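Local coordinates for xylooligosaccharide oxidase (Myceliophthora thermophila, PDB 5L6G), which oxidises the C1 hydroxyl of xylooligosaccharides and other sugars to lactones, using bicovalently bound FAD and reducing molecular oxygen to hydrogen peroxide, at residues N240-W243 with S247-V250; K251-L256 with D355-V360; W375-D380 with D430-A435; P404-F409 with D441-G446. One frame throughout, in Å; residues are numbered along the deposited sequence.

Overall arrangement
From the N terminus, contact 1 comes first: as the chain leaves strand 234-240 it turns at once into helix 246-261, closing a loop of only three residues. The same helix continues into contact 2, where it meets helix 354-368 across an interval of 98 residues. That second helix runs on to strand 374-381, one side of which packs against helix 426-437 in contact 3. Contact 4 opens before contact 3 has closed, so the two cross along the chain; it joins the loop before strand 409-417 to the loop leading into strand 445-446. Three helices are thus tied to one eight-stranded antiparallel sheet, with W253 of contact 2 touching both I379 and F409.

Contact 1: residues N240-W243 with S247-V250; sequences NLPW and SNVV. With NAG (2-acetamido-2-deoxy-beta-D-glucopyranose), chain F.
An inverse gamma turn centred on P242 redirects the chain after strand 234-240 and brings W243 CA to 5.0 Å from V249 CA in the first turn of helix 246-261. N248 points from that helix toward the turn, its CG opposite the carbonyl carbon (chi1 -78°), which brings the amide to the proline carbonyl. N248 ND2 donates to P242 O over 2.8 Å, at 158° and nearly in line with the C=O bond, and the acceptor lies close to the plane of the amide. The other N-H of N248 ND2 goes to O6 of the N-acetylglucosamine attached to N245, also at 2.8 Å. A bond of 3.2 Å from N2 of this sugar to S247 OG adds a second, weak hold on the glycan. Inward of this polar layer the indole of W243 lies against the helix backbone: V249 CA makes a CH-pi contact 4.1 Å from the centroid of its five-membered ring. V249 CG2 meets W243 CB at 3.7 Å, and L241 CD1 lies above the rim of the opposite face. An alanine in place of N248 would probably leave the P242 carbonyl without this donor and the O6 arm of the sugar freer to turn. With both hydrogens of one amide committed, the loop-to-helix junction and the glycan are held by the same group, over an apolar interior built on W243.

Contact 2: residues K251-L256 with D355-V360; sequences KGWGAL and DVLERV
The indole of W253 carries the L357 methyl CD2 on one face, 3.7 Å from the centroid of the five-membered ring and only 17° off its normal, a CH-pi contact that sits nearest to CG. V360 CG1 comes up obliquely to the six-membered half, 3.6 Å from W253 CZ3, with the valine and the tryptophan side chains crossing at about a right angle. Beyond the two segments the ring of F409 meets the indole steeply, and F436 of helix 426-437 also touches it. With CG trans to the main-chain nitrogen (chi1 -164°), the W253 ring is carried out from helix 246-261 toward helix 354-368. The two helices belong to the layer that packs against the large antiparallel sheet of the substrate-binding half of this FAD-linked oxidase, and they run closer to antiparallel than parallel: their short axes cross at 136° and approach to 10.2 Å. L357 bridges that gap with a fork. While CD2 is spent on the indole, its twin L357 CD1 lies 3.9 Å from G254 CA, against a stretch of backbone bared by the lack of a side chain. V360 has a second role through its main chain, since its carbonyl oxygen accepts a weak hydrogen bond from W432 NE1. L352, in the loop ahead of helix 354-368, touches both W253 and L357.

Contact 3: residues W375-D380 with D430-A435; sequences WYIIID and DGWVHA. With XYP (beta-D-xylopyranose), chain H.
W432 of helix 426-437 turns the edge of its six-membered ring toward the face of W375 in an offset edge-to-face pair, the two six-membered centroids 5.3 Å apart and the planes at 78°. The closest approach is between W432 CH2 and W375 CZ3, at 3.5 Å, with W432 CZ3 also close by. I377, two residues further along strand 374-381, takes a face of the same indole: I377 CD1 lies over the rim, 4.1 Å from W432 CZ2, and its CG2 branch is equally far from W432 CH2. With CG between the backbone nitrogen and the carbonyl carbon (chi1 65°), the W375 indole is set so that its face meets the W432 edge. More aromatic groups extend the cluster, since F428 meets W375 and W364 meets W432, each edge to face.

The strand has two unlike sides, as expected of an extended strand in a sheet covered by helices. W375 and I377 face helix 426-437, whereas Y376 and I378 line the pocket that holds beta-D-xylopyranose. Y376 OH approaches C5 of the sugar to 3.2 Å, and I378 CD1 rests 3.8 Å from its C2. The sugar is hydrogen-bonded to T154, R272, E412 and Y451, and Y376 OH makes a weak hydrogen bond with E412. Between the strand and helix 426-437 the contacts of these side chains are apolar and aromatic, so the strand that supplies this part of the substrate pocket is backed by the crossed indoles of W375 and W432 and the branches of I377.

Contact 4: residues P404-F409 with D441-G446; sequences PERHLF and DSSDWG
R406 and D444 cross at about a right angle where two surface loops meet, one leading into strand 409-417 through the classic beta bulge at L408 and F409, the other built on an Asx turn at D441. The arginine starts out extended, CG pointing away from its main-chain N, then turns about CG-CD (chi3 -67°), which sets NH1 beside the turn. Its main bond is to a backbone oxygen: R406 NH1 donates to S443 O over 3.0 Å at 153°, reaching that oxygen from above the carbonyl plane, while the oxygen itself lies near the edge of the guanidinium. The salt bridge to D444 is looser. D444 OD1 is 3.6 Å from R406 NH1 and stands well out of the guanidinium plane, so the attraction is between charges without an N-H directed at it, although the two flat groups are turned only 30° apart. A water links S443 O to H407, the residue after R406, lying 2.9 Å from both S443 O and H407 NE2, and R406 CG lies above the rim of one face of that imidazole. A methionine in place of R406 would probably deprive S443 O of its charged donor and leave the D444 carboxylate without this counter-charge. The turn also has a fastening of its own: D441 OD2 accepts from S443 N at 2.9 Å and from S443 OG at 3.0 Å, the two donors arriving from opposite faces of the carboxylate.

Contact 1: residues N240-W243 with S247-V250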
loop_
_atom_site.group_PDB
_atom_site.type_symbol
_atom_site.label_atom_id
_atom_site.label_comp_id
_atom_site.label_asym_id
_atom_site.label_seq_id
_atom_site.Cartn_x
_atom_site.Cartn_y
_atom_site.Cartn_z
ATOM N N ASN A 240 2.037 14.308 21.209
ATOM C CA ASN A 240 2.558 13.212 21.998
ATOM C C ASN A 240 1.491 12.701 22.952
ATOM O O ASN A 240 0.756 13.485 23.542
ATOM C CB ASN A 240 3.813 13.634 22.766
ATOM C CG ASN A 240 5.009 13.782 21.856
ATOM O OD1 ASN A 240 5.211 12.974 20.956
ATOM N ND2 ASN A 240 5.813 14.805 22.090
ATOM N N LEU A 241 1.405 11.377 23.063
ATOM C CA LEU A 241 0.366 10.738 23.849
ATOM C C LEU A 241 1.005 10.004 25.010
ATOM O O LEU A 241 1.986 9.291 24.804
ATOM C CB LEU A 241 -0.407 9.745 22.992
ATOM C CG LEU A 241 -1.142 10.317 21.790
ATOM C CD1 LEU A 241 -1.615 9.185 20.881
ATOM C CD2 LEU A 241 -2.288 11.192 22.258
ATOM N N PRO A 242 0.432 10.137 26.217
ATOM C CA PRO A 242 1.004 9.511 27.404
ATOM C C PRO A 242 0.611 8.054 27.541
ATOM O O PRO A 242 0.085 7.643 28.579
ATOM C CB PRO A 242 0.400 10.335 28.537
ATOM C CG PRO A 242 -0.944 10.676 28.021
ATOM C CD PRO A 242 -0.717 10.990 26.577
ATOM N N TRP A 243 0.900 7.266 26.517
ATOM C CA TRP A 243 0.393 5.906 26.460
ATOM C C TRP A 243 1.409 4.924 27.055
ATOM O O TRP A 243 1.948 4.059 26.383
ATOM C CB TRP A 243 -0.002 5.567 25.028
ATOM C CG TRP A 243 -1.296 6.221 24.581
ATOM C CD1 TRP A 243 -1.944 7.285 25.162
ATOM C CD2 TRP A 243 -2.062 5.872 23.431
ATOM N NE1 TRP A 243 -3.076 7.582 24.469
ATOM C CE2 TRP A 243 -3.171 6.741 23.390
ATOM C CE3 TRP A 243 -1.930 4.889 22.442
ATOM C CZ2 TRP A 243 -4.138 6.670 22.389
ATOM C CZ3 TRP A 243 -2.899 4.813 21.444
ATOM C CH2 TRP A 243 -3.991 5.701 21.435
ATOM N N SER A 247 -4.249 1.579 31.085
ATOM C CA SER A 247 -5.437 2.407 31.285
ATOM C C SER A 247 -5.369 3.681 30.426
ATOM O O SER A 247 -6.384 4.101 29.869
ATOM C CB SER A 247 -5.692 2.732 32.768
ATOM O OG SER A 247 -4.633 3.473 33.321
ATOM N N ASN A 248 -4.181 4.274 30.294
ATOM C CA ASN A 248 -4.018 5.456 29.461
ATOM C C ASN A 248 -4.278 5.159 28.009
ATOM O O ASN A 248 -4.850 5.990 27.313
ATOM C CB ASN A 248 -2.624 6.052 29.588
ATOM C CG ASN A 248 -2.453 6.852 30.867
ATOM O OD1 ASN A 248 -3.337 6.871 31.723
ATOM N ND2 ASN A 248 -1.337 7.551 30.979
ATOM N N VAL A 249 -3.863 3.979 27.545
ATOM C CA VAL A 249 -4.085 3.618 26.149
ATOM C C VAL A 249 -5.575 3.459 25.914
ATOM O O VAL A 249 -6.127 3.937 24.915
ATOM C CB VAL A 249 -3.375 2.288 25.771
ATOM C CG1 VAL A 249 -3.817 1.804 24.405
ATOM C CG2 VAL A 249 -1.853 2.454 25.819
ATOM N N VAL A 250 -6.227 2.747 26.819
ATOM C CA VAL A 250 -7.634 2.433 26.635
ATOM C C VAL A 250 -8.443 3.719 26.603
ATOM O O VAL A 250 -9.261 3.925 25.733
ATOM C CB VAL A 250 -8.140 1.540 27.778
ATOM C CG1 VAL A 250 -9.661 1.482 27.801
ATOM C CG2 VAL A 250 -7.527 0.151 27.656
HETATM C C1 NAG F . -1.364 5.250 34.348
HETATM C C2 NAG F . -1.865 5.029 35.784
HETATM C C3 NAG F . -2.560 6.263 36.325
HETATM C C4 NAG F . -1.668 7.477 36.150
HETATM C C5 NAG F . -1.272 7.598 34.675
HETATM C C6 NAG F . -0.321 8.756 34.448
HETATM C C7 NAG F . -2.515 2.739 36.347
HETATM C C8 NAG F . -3.640 1.751 36.426
HETATM N N2 NAG F . -2.831 3.957 35.903
HETATM O O3 NAG F . -2.874 6.024 37.679
HETATM O O4 NAG F . -2.392 8.611 36.554
HETATM O O5 NAG F . -0.589 6.428 34.273
HETATM O O6 NAG F . -0.195 8.980 33.065
HETATM O O7 NAG F . -1.377 2.402 36.679
#

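Contact 2: residues K251-L256 with D355-V360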
loop_
_atom_site.group_PDB
_atom_site.type_symbol
_atom_site.label_atom_id
_atom_site.label_comp_id
_atom_site.label_asym_id
_atom_site.label_seq_id
_atom_site.Cartn_x
_atom_site.Cartn_y
_atom_site.Cartn_z
ATOM N N LYS A 251 -8.225 4.572 27.579
ATOM C CA LYS A 251 -9.011 5.798 27.698
ATOM C C LYS A 251 -8.711 6.749 26.543
ATOM O O LYS A 251 -9.618 7.429 26.019
ATOM C CB LYS A 251 -8.719 6.475 29.031
ATOM C CG LYS A 251 -9.283 5.733 30.235
ATOM C CD LYS A 251 -8.729 6.269 31.549
ATOM C CE LYS A 251 -9.139 7.717 31.774
ATOM N NZ LYS A 251 -8.215 8.426 32.713
ATOM N N GLY A 252 -7.445 6.775 26.135
ATOM C CA GLY A 252 -7.000 7.658 25.052
ATOM C C GLY A 252 -7.554 7.240 23.716
ATOM O O GLY A 252 -8.111 8.034 22.964
ATOM N N TRP A 253 -7.416 5.957 23.423
ATOM C CA TRP A 253 -7.904 5.409 22.188
ATOM C C TRP A 253 -9.414 5.433 22.172
ATOM O O TRP A 253 -10.006 5.713 21.136
ATOM C CB TRP A 253 -7.380 3.977 22.043
ATOM C CG TRP A 253 -7.459 3.349 20.709
ATOM C CD1 TRP A 253 -8.349 3.593 19.703
ATOM C CD2 TRP A 253 -6.629 2.284 20.259
ATOM N NE1 TRP A 253 -8.100 2.756 18.642
ATOM C CE2 TRP A 253 -7.059 1.929 18.973
ATOM C CE3 TRP A 253 -5.560 1.588 20.838
ATOM C CZ2 TRP A 253 -6.446 0.914 18.236
ATOM C CZ3 TRP A 253 -4.961 0.577 20.122
ATOM C CH2 TRP A 253 -5.392 0.258 18.823
ATOM N N GLY A 254 -10.041 5.147 23.314
ATOM C CA GLY A 254 -11.500 5.136 23.397
ATOM C C GLY A 254 -12.038 6.509 23.023
ATOM O O GLY A 254 -13.018 6.623 22.268
ATOM N N ALA A 255 -11.393 7.555 23.547
ATOM C CA ALA A 255 -11.779 8.915 23.216
ATOM C C ALA A 255 -11.546 9.202 21.740
ATOM O O ALA A 255 -12.385 9.820 21.096
ATOM C CB ALA A 255 -11.011 9.915 24.048
ATOM N N LEU A 256 -10.384 8.785 21.240
ATOM C CA LEU A 256 -9.997 9.091 19.880
ATOM C C LEU A 256 -10.959 8.466 18.867
ATOM O O LEU A 256 -11.362 9.116 17.896
ATOM C CB LEU A 256 -8.573 8.613 19.621
ATOM C CG LEU A 256 -7.927 8.935 18.271
ATOM C CD1 LEU A 256 -7.705 10.437 18.109
ATOM C CD2 LEU A 256 -6.620 8.182 18.188
ATOM N N ASP A 355 -13.282 -3.959 25.908
ATOM C CA ASP A 355 -12.659 -5.257 26.223
ATOM C C ASP A 355 -11.475 -5.554 25.288
ATOM O O ASP A 355 -10.425 -6.024 25.741
ATOM C CB ASP A 355 -13.697 -6.401 26.175
ATOM C CG ASP A 355 -14.680 -6.288 24.973
ATOM O OD1 ASP A 355 -15.515 -5.346 24.976
ATOM O OD2 ASP A 355 -14.631 -7.131 24.051
ATOM N N VAL A 356 -11.644 -5.239 24.001
ATOM C CA VAL A 356 -10.572 -5.363 23.028
ATOM C C VAL A 356 -9.526 -4.269 23.237
ATOM O O VAL A 356 -8.333 -4.542 23.182
ATOM C CB VAL A 356 -11.102 -5.326 21.580
ATOM C CG1 VAL A 356 -9.967 -5.259 20.568
ATOM C CG2 VAL A 356 -11.985 -6.532 21.319
ATOM N N LEU A 357 -9.945 -3.026 23.457
ATOM C CA LEU A 357 -8.966 -2.000 23.799
ATOM C C LEU A 357 -8.058 -2.491 24.951
ATOM O O LEU A 357 -6.833 -2.348 24.897
ATOM C CB LEU A 357 -9.656 -0.697 24.189
ATOM C CG LEU A 357 -10.306 0.059 23.037
ATOM C CD1 LEU A 357 -11.051 1.285 23.511
ATOM C CD2 LEU A 357 -9.248 0.457 22.029
ATOM N N GLU A 358 -8.653 -3.083 25.975
ATOM C CA GLU A 358 -7.877 -3.525 27.130
ATOM C C GLU A 358 -6.875 -4.611 26.765
ATOM O O GLU A 358 -5.718 -4.559 27.185
ATOM C CB GLU A 358 -8.801 -4.019 28.239
ATOM C CG GLU A 358 -9.624 -2.906 28.876
ATOM C CD GLU A 358 -8.890 -2.125 29.965
ATOM O OE1 GLU A 358 -7.685 -2.395 30.236
ATOM O OE2 GLU A 358 -9.544 -1.195 30.521
ATOM N N ARG A 359 -7.310 -5.589 25.978
ATOM C CA ARG A 359 -6.403 -6.664 25.591
ATOM C C ARG A 359 -5.262 -6.149 24.697
ATOM O O ARG A 359 -4.111 -6.526 24.859
ATOM C CB ARG A 359 -7.182 -7.803 24.944
ATOM C CG ARG A 359 -8.198 -8.411 25.915
ATOM C CD ARG A 359 -8.994 -9.562 25.311
ATOM N NE ARG A 359 -9.455 -9.258 23.950
ATOM C CZ ARG A 359 -9.264 -10.016 22.862
ATOM N NH1 ARG A 359 -8.630 -11.197 22.918
ATOM N NH2 ARG A 359 -9.744 -9.608 21.697
ATOM N N VAL A 360 -5.596 -5.287 23.750
ATOM C CA VAL A 360 -4.612 -4.669 22.853
ATOM C C VAL A 360 -3.633 -3.807 23.633
ATOM O O VAL A 360 -2.419 -3.837 23.379
ATOM C CB VAL A 360 -5.345 -3.834 21.764
ATOM C CG1 VAL A 360 -4.391 -2.919 20.992
ATOM C CG2 VAL A 360 -6.104 -4.767 20.825
#

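Contact 3: residues W375-D380 with D430-A435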
loop_
_atom_site.group_PDB
_atom_site.type_symbol
_atom_site.label_atom_id
_atom_site.label_comp_id
_atom_site.label_asym_id
_atom_site.label_seq_id
_atom_site.Cartn_x
_atom_site.Cartn_y
_atom_site.Cartn_z
ATOM N N TRP A 375 10.296 -2.228 16.637
ATOM C CA TRP A 375 8.959 -2.392 16.149
ATOM C C TRP A 375 8.211 -1.052 16.181
ATOM O O TRP A 375 8.607 -0.134 16.894
ATOM C CB TRP A 375 8.223 -3.449 16.956
ATOM C CG TRP A 375 8.021 -3.058 18.377
ATOM C CD1 TRP A 375 8.832 -3.350 19.425
ATOM C CD2 TRP A 375 6.954 -2.269 18.900
ATOM N NE1 TRP A 375 8.339 -2.804 20.571
ATOM C CE2 TRP A 375 7.181 -2.131 20.274
ATOM C CE3 TRP A 375 5.821 -1.665 18.335
ATOM C CZ2 TRP A 375 6.310 -1.424 21.104
ATOM C CZ3 TRP A 375 4.979 -0.970 19.134
ATOM C CH2 TRP A 375 5.212 -0.855 20.511
ATOM N N TYR A 376 7.177 -0.935 15.356
ATOM C CA TYR A 376 6.227 0.173 15.485
ATOM C C TYR A 376 4.837 -0.291 15.122
ATOM O O TYR A 376 4.663 -1.343 14.490
ATOM C CB TYR A 376 6.622 1.408 14.651
ATOM C CG TYR A 376 6.630 1.247 13.134
ATOM C CD1 TYR A 376 5.434 1.277 12.400
ATOM C CD2 TYR A 376 7.825 1.121 12.432
ATOM C CE1 TYR A 376 5.435 1.155 11.013
ATOM C CE2 TYR A 376 7.826 1.009 11.035
ATOM C CZ TYR A 376 6.620 1.019 10.346
ATOM O OH TYR A 376 6.584 0.893 8.967
ATOM N N ILE A 377 3.855 0.490 15.557
ATOM C CA ILE A 377 2.478 0.327 15.139
ATOM C C ILE A 377 1.975 1.674 14.600
ATOM O O ILE A 377 2.216 2.733 15.191
ATOM C CB ILE A 377 1.569 -0.192 16.281
ATOM C CG1 ILE A 377 0.139 -0.404 15.782
ATOM C CG2 ILE A 377 1.553 0.749 17.472
ATOM C CD1 ILE A 377 -0.733 -1.139 16.780
ATOM N N ILE A 378 1.301 1.626 13.463
ATOM C CA ILE A 378 0.628 2.804 12.950
ATOM C C ILE A 378 -0.868 2.525 13.006
ATOM O O ILE A 378 -1.311 1.462 12.609
ATOM C CB ILE A 378 1.076 3.135 11.531
ATOM C CG1 ILE A 378 2.481 3.727 11.559
ATOM C CG2 ILE A 378 0.097 4.090 10.864
ATOM C CD1 ILE A 378 3.029 4.052 10.181
ATOM N N ILE A 379 -1.635 3.462 13.548
ATOM C CA ILE A 379 -3.076 3.383 13.515
ATOM C C ILE A 379 -3.516 4.605 12.736
ATOM O O ILE A 379 -3.453 5.729 13.239
ATOM C CB ILE A 379 -3.722 3.400 14.931
ATOM C CG1 ILE A 379 -3.100 2.332 15.828
ATOM C CG2 ILE A 379 -5.230 3.173 14.835
ATOM C CD1 ILE A 379 -3.127 2.684 17.289
ATOM N N ASP A 380 -3.963 4.392 11.506
ATOM C CA ASP A 380 -4.358 5.510 10.663
ATOM C C ASP A 380 -5.765 5.932 11.014
ATOM O O ASP A 380 -6.631 5.078 11.203
ATOM C CB ASP A 380 -4.322 5.111 9.189
ATOM C CG ASP A 380 -2.922 4.977 8.665
ATOM O OD1 ASP A 380 -2.129 5.911 8.827
ATOM O OD2 ASP A 380 -2.622 3.963 8.039
ATOM N N ASP A 430 1.882 -11.691 15.761
ATOM C CA ASP A 430 0.744 -12.612 15.682
ATOM C C ASP A 430 -0.146 -12.502 16.912
ATOM O O ASP A 430 -1.384 -12.506 16.797
ATOM C CB ASP A 430 1.209 -14.074 15.486
ATOM C CG ASP A 430 1.735 -14.333 14.076
ATOM O OD1 ASP A 430 1.593 -13.420 13.223
ATOM O OD2 ASP A 430 2.303 -15.438 13.828
ATOM N N GLY A 431 0.483 -12.429 18.082
ATOM C CA GLY A 431 -0.230 -12.347 19.331
ATOM C C GLY A 431 -0.956 -11.013 19.440
ATOM O O GLY A 431 -2.067 -10.941 19.965
ATOM N N TRP A 432 -0.332 -9.962 18.927
ATOM C CA TRP A 432 -0.938 -8.640 18.999
ATOM C C TRP A 432 -2.205 -8.607 18.157
ATOM O O TRP A 432 -3.235 -8.103 18.599
ATOM C CB TRP A 432 0.026 -7.555 18.514
ATOM C CG TRP A 432 -0.197 -6.246 19.193
ATOM C CD1 TRP A 432 -1.269 -5.885 19.928
ATOM C CD2 TRP A 432 0.691 -5.131 19.196
ATOM N NE1 TRP A 432 -1.104 -4.602 20.423
ATOM C CE2 TRP A 432 0.098 -4.121 19.982
ATOM C CE3 TRP A 432 1.941 -4.896 18.630
ATOM C CZ2 TRP A 432 0.714 -2.894 20.210
ATOM C CZ3 TRP A 432 2.545 -3.670 18.848
ATOM C CH2 TRP A 432 1.938 -2.690 19.632
ATOM N N VAL A 433 -2.145 -9.185 16.956
ATOM C CA VAL A 433 -3.327 -9.209 16.103
ATOM C C VAL A 433 -4.462 -10.024 16.748
ATOM O O VAL A 433 -5.623 -9.604 16.732
ATOM C CB VAL A 433 -2.992 -9.682 14.674
ATOM C CG1 VAL A 433 -4.246 -9.978 13.892
ATOM C CG2 VAL A 433 -2.197 -8.602 13.965
ATOM N N HIS A 434 -4.108 -11.147 17.359
ATOM C CA HIS A 434 -5.071 -11.952 18.110
ATOM C C HIS A 434 -5.816 -11.152 19.189
ATOM O O HIS A 434 -6.984 -11.393 19.436
ATOM C CB HIS A 434 -4.383 -13.135 18.754
ATOM C CG HIS A 434 -5.328 -14.154 19.311
ATOM N ND1 HIS A 434 -5.905 -15.134 18.532
ATOM C CD2 HIS A 434 -5.761 -14.376 20.576
ATOM C CE1 HIS A 434 -6.672 -15.903 19.288
ATOM N NE2 HIS A 434 -6.599 -15.467 20.533
ATOM N N ALA A 435 -5.141 -10.195 19.820
ATOM C CA ALA A 435 -5.780 -9.346 20.825
ATOM C C ALA A 435 -6.913 -8.518 20.212
ATOM O O ALA A 435 -7.881 -8.190 20.902
ATOM C CB ALA A 435 -4.762 -8.424 21.504
HETATM O O1 XYP H . 2.425 3.284 6.332
HETATM C C1 XYP H . 3.794 3.468 5.981
HETATM C C2 XYP H . 4.342 4.685 6.725
HETATM C C3 XYP H . 5.849 4.809 6.545
HETATM C C4 XYP H . 6.533 3.495 6.908
HETATM C C5 XYP H . 5.908 2.323 6.140
HETATM O O2 XYP H . 3.694 5.845 6.202
HETATM O O3 XYP H . 6.360 5.926 7.294
HETATM O O4 XYP H . 7.919 3.549 6.549
HETATM O O5 XYP H . 4.495 2.279 6.308
#

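Contact 4: residues P404-F409 with D441-G446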
loop_
_atom_site.group_PDB
_atom_site.type_symbol
_atom_site.label_atom_id
_atom_site.label_comp_id
_atom_site.label_asym_id
_atom_site.label_seq_id
_atom_site.Cartn_x
_atom_site.Cartn_y
_atom_site.Cartn_z
ATOM N N PRO A 404 -17.808 3.853 6.151
ATOM C CA PRO A 404 -17.258 4.897 7.023
ATOM C C PRO A 404 -17.319 4.591 8.533
ATOM O O PRO A 404 -16.575 5.206 9.311
ATOM C CB PRO A 404 -18.068 6.150 6.658
ATOM C CG PRO A 404 -19.284 5.670 5.931
ATOM C CD PRO A 404 -19.024 4.277 5.435
ATOM N N GLU A 405 -18.183 3.662 8.948
ATOM C CA GLU A 405 -18.216 3.233 10.347
ATOM C C GLU A 405 -17.523 1.872 10.607
ATOM O O GLU A 405 -16.833 1.690 11.625
ATOM C CB GLU A 405 -19.656 3.255 10.866
ATOM C CG GLU A 405 -20.194 4.665 11.095
ATOM C CD GLU A 405 -20.566 5.400 9.819
ATOM O OE1 GLU A 405 -21.407 4.877 9.065
ATOM O OE2 GLU A 405 -20.040 6.525 9.573
ATOM N N ARG A 406 -17.699 0.921 9.703
ATOM C CA ARG A 406 -17.132 -0.416 9.878
ATOM C C ARG A 406 -15.609 -0.421 9.641
ATOM O O ARG A 406 -14.865 -1.218 10.241
ATOM C CB ARG A 406 -17.841 -1.381 8.916
ATOM C CG ARG A 406 -17.550 -2.867 9.084
ATOM C CD ARG A 406 -18.271 -3.665 7.993
ATOM N NE ARG A 406 -19.727 -3.616 8.157
ATOM C CZ ARG A 406 -20.408 -4.335 9.053
ATOM N NH1 ARG A 406 -19.777 -5.171 9.876
ATOM N NH2 ARG A 406 -21.734 -4.218 9.136
ATOM N N HIS A 407 -15.150 0.479 8.774
ATOM C CA HIS A 407 -13.742 0.560 8.424
ATOM C C HIS A 407 -13.237 1.887 8.902
ATOM O O HIS A 407 -13.160 2.856 8.160
ATOM C CB HIS A 407 -13.582 0.352 6.926
ATOM C CG HIS A 407 -14.155 -0.951 6.483
ATOM N ND1 HIS A 407 -15.139 -1.051 5.530
ATOM C CD2 HIS A 407 -13.947 -2.207 6.945
ATOM C CE1 HIS A 407 -15.473 -2.321 5.381
ATOM N NE2 HIS A 407 -14.756 -3.044 6.219
ATOM N N LEU A 408 -12.914 1.901 10.185
ATOM C CA LEU A 408 -12.597 3.131 10.886
ATOM C C LEU A 408 -11.105 3.373 10.979
ATOM O O LEU A 408 -10.666 4.533 10.913
ATOM C CB LEU A 408 -13.146 3.039 12.295
ATOM C CG LEU A 408 -13.101 4.336 13.085
ATOM C CD1 LEU A 408 -13.846 5.454 12.370
ATOM C CD2 LEU A 408 -13.674 4.106 14.474
ATOM N N PHE A 409 -10.350 2.283 11.171
ATOM C CA PHE A 409 -8.907 2.337 11.403
ATOM C C PHE A 409 -8.203 1.362 10.483
ATOM O O PHE A 409 -8.665 0.242 10.271
ATOM C CB PHE A 409 -8.526 1.923 12.831
ATOM C CG PHE A 409 -8.999 2.865 13.893
ATOM C CD1 PHE A 409 -8.674 4.208 13.838
ATOM C CD2 PHE A 409 -9.767 2.405 14.948
ATOM C CE1 PHE A 409 -9.091 5.071 14.819
ATOM C CE2 PHE A 409 -10.212 3.269 15.917
ATOM C CZ PHE A 409 -9.863 4.606 15.864
ATOM N N ASP A 441 -16.132 -9.635 15.349
ATOM C CA ASP A 441 -16.642 -10.545 14.335
ATOM C C ASP A 441 -15.817 -10.332 13.060
ATOM O O ASP A 441 -15.242 -9.267 12.845
ATOM C CB ASP A 441 -18.109 -10.279 14.003
ATOM C CG ASP A 441 -18.689 -11.339 13.067
ATOM O OD1 ASP A 441 -18.938 -12.441 13.588
ATOM O OD2 ASP A 441 -18.873 -11.103 11.824
ATOM N N SER A 442 -15.808 -11.342 12.198
ATOM C CA SER A 442 -15.085 -11.256 10.938
ATOM C C SER A 442 -15.642 -10.190 9.997
ATOM O O SER A 442 -14.959 -9.758 9.097
ATOM C CB SER A 442 -15.086 -12.622 10.255
ATOM O OG SER A 442 -16.426 -13.039 10.045
ATOM N N SER A 443 -16.875 -9.769 10.199
ATOM C CA SER A 443 -17.417 -8.620 9.479
ATOM C C SER A 443 -16.844 -7.281 9.944
ATOM O O SER A 443 -17.083 -6.250 9.304
ATOM C CB SER A 443 -18.947 -8.596 9.599
ATOM O OG SER A 443 -19.333 -8.264 10.911
ATOM N N ASP A 444 -16.095 -7.275 11.044
ATOM C CA ASP A 444 -15.575 -6.035 11.608
ATOM C C ASP A 444 -14.049 -5.935 11.577
ATOM O O ASP A 444 -13.456 -5.029 12.147
ATOM C CB ASP A 444 -16.128 -5.860 13.020
ATOM C CG ASP A 444 -17.556 -5.381 13.020
ATOM O OD1 ASP A 444 -17.791 -4.206 12.677
ATOM O OD2 ASP A 444 -18.449 -6.175 13.367
ATOM N N TRP A 445 -13.397 -6.831 10.843
ATOM C CA TRP A 445 -11.984 -6.641 10.580
ATOM C C TRP A 445 -11.572 -7.297 9.289
ATOM O O TRP A 445 -12.197 -8.258 8.820
ATOM C CB TRP A 445 -11.112 -7.139 11.748
ATOM C CG TRP A 445 -11.108 -8.621 11.934
ATOM C CD1 TRP A 445 -11.987 -9.356 12.661
ATOM C CD2 TRP A 445 -10.181 -9.548 11.368
ATOM N NE1 TRP A 445 -11.670 -10.695 12.586
ATOM C CE2 TRP A 445 -10.550 -10.835 11.813
ATOM C CE3 TRP A 445 -9.062 -9.413 10.537
ATOM C CZ2 TRP A 445 -9.853 -11.989 11.442
ATOM C CZ3 TRP A 445 -8.349 -10.559 10.187
ATOM C CH2 TRP A 445 -8.767 -11.838 10.631
ATOM N N GLY A 446 -10.520 -6.733 8.712
ATOM C CA GLY A 446 -9.869 -7.308 7.551
ATOM C C GLY A 446 -8.396 -6.989 7.608
ATOM O O GLY A 446 -7.895 -6.516 8.627
HETATM O O HOH W 1 -13.563 -3.323 9.849
HETATM O O HOH W 2 -14.704 -5.300 8.035
#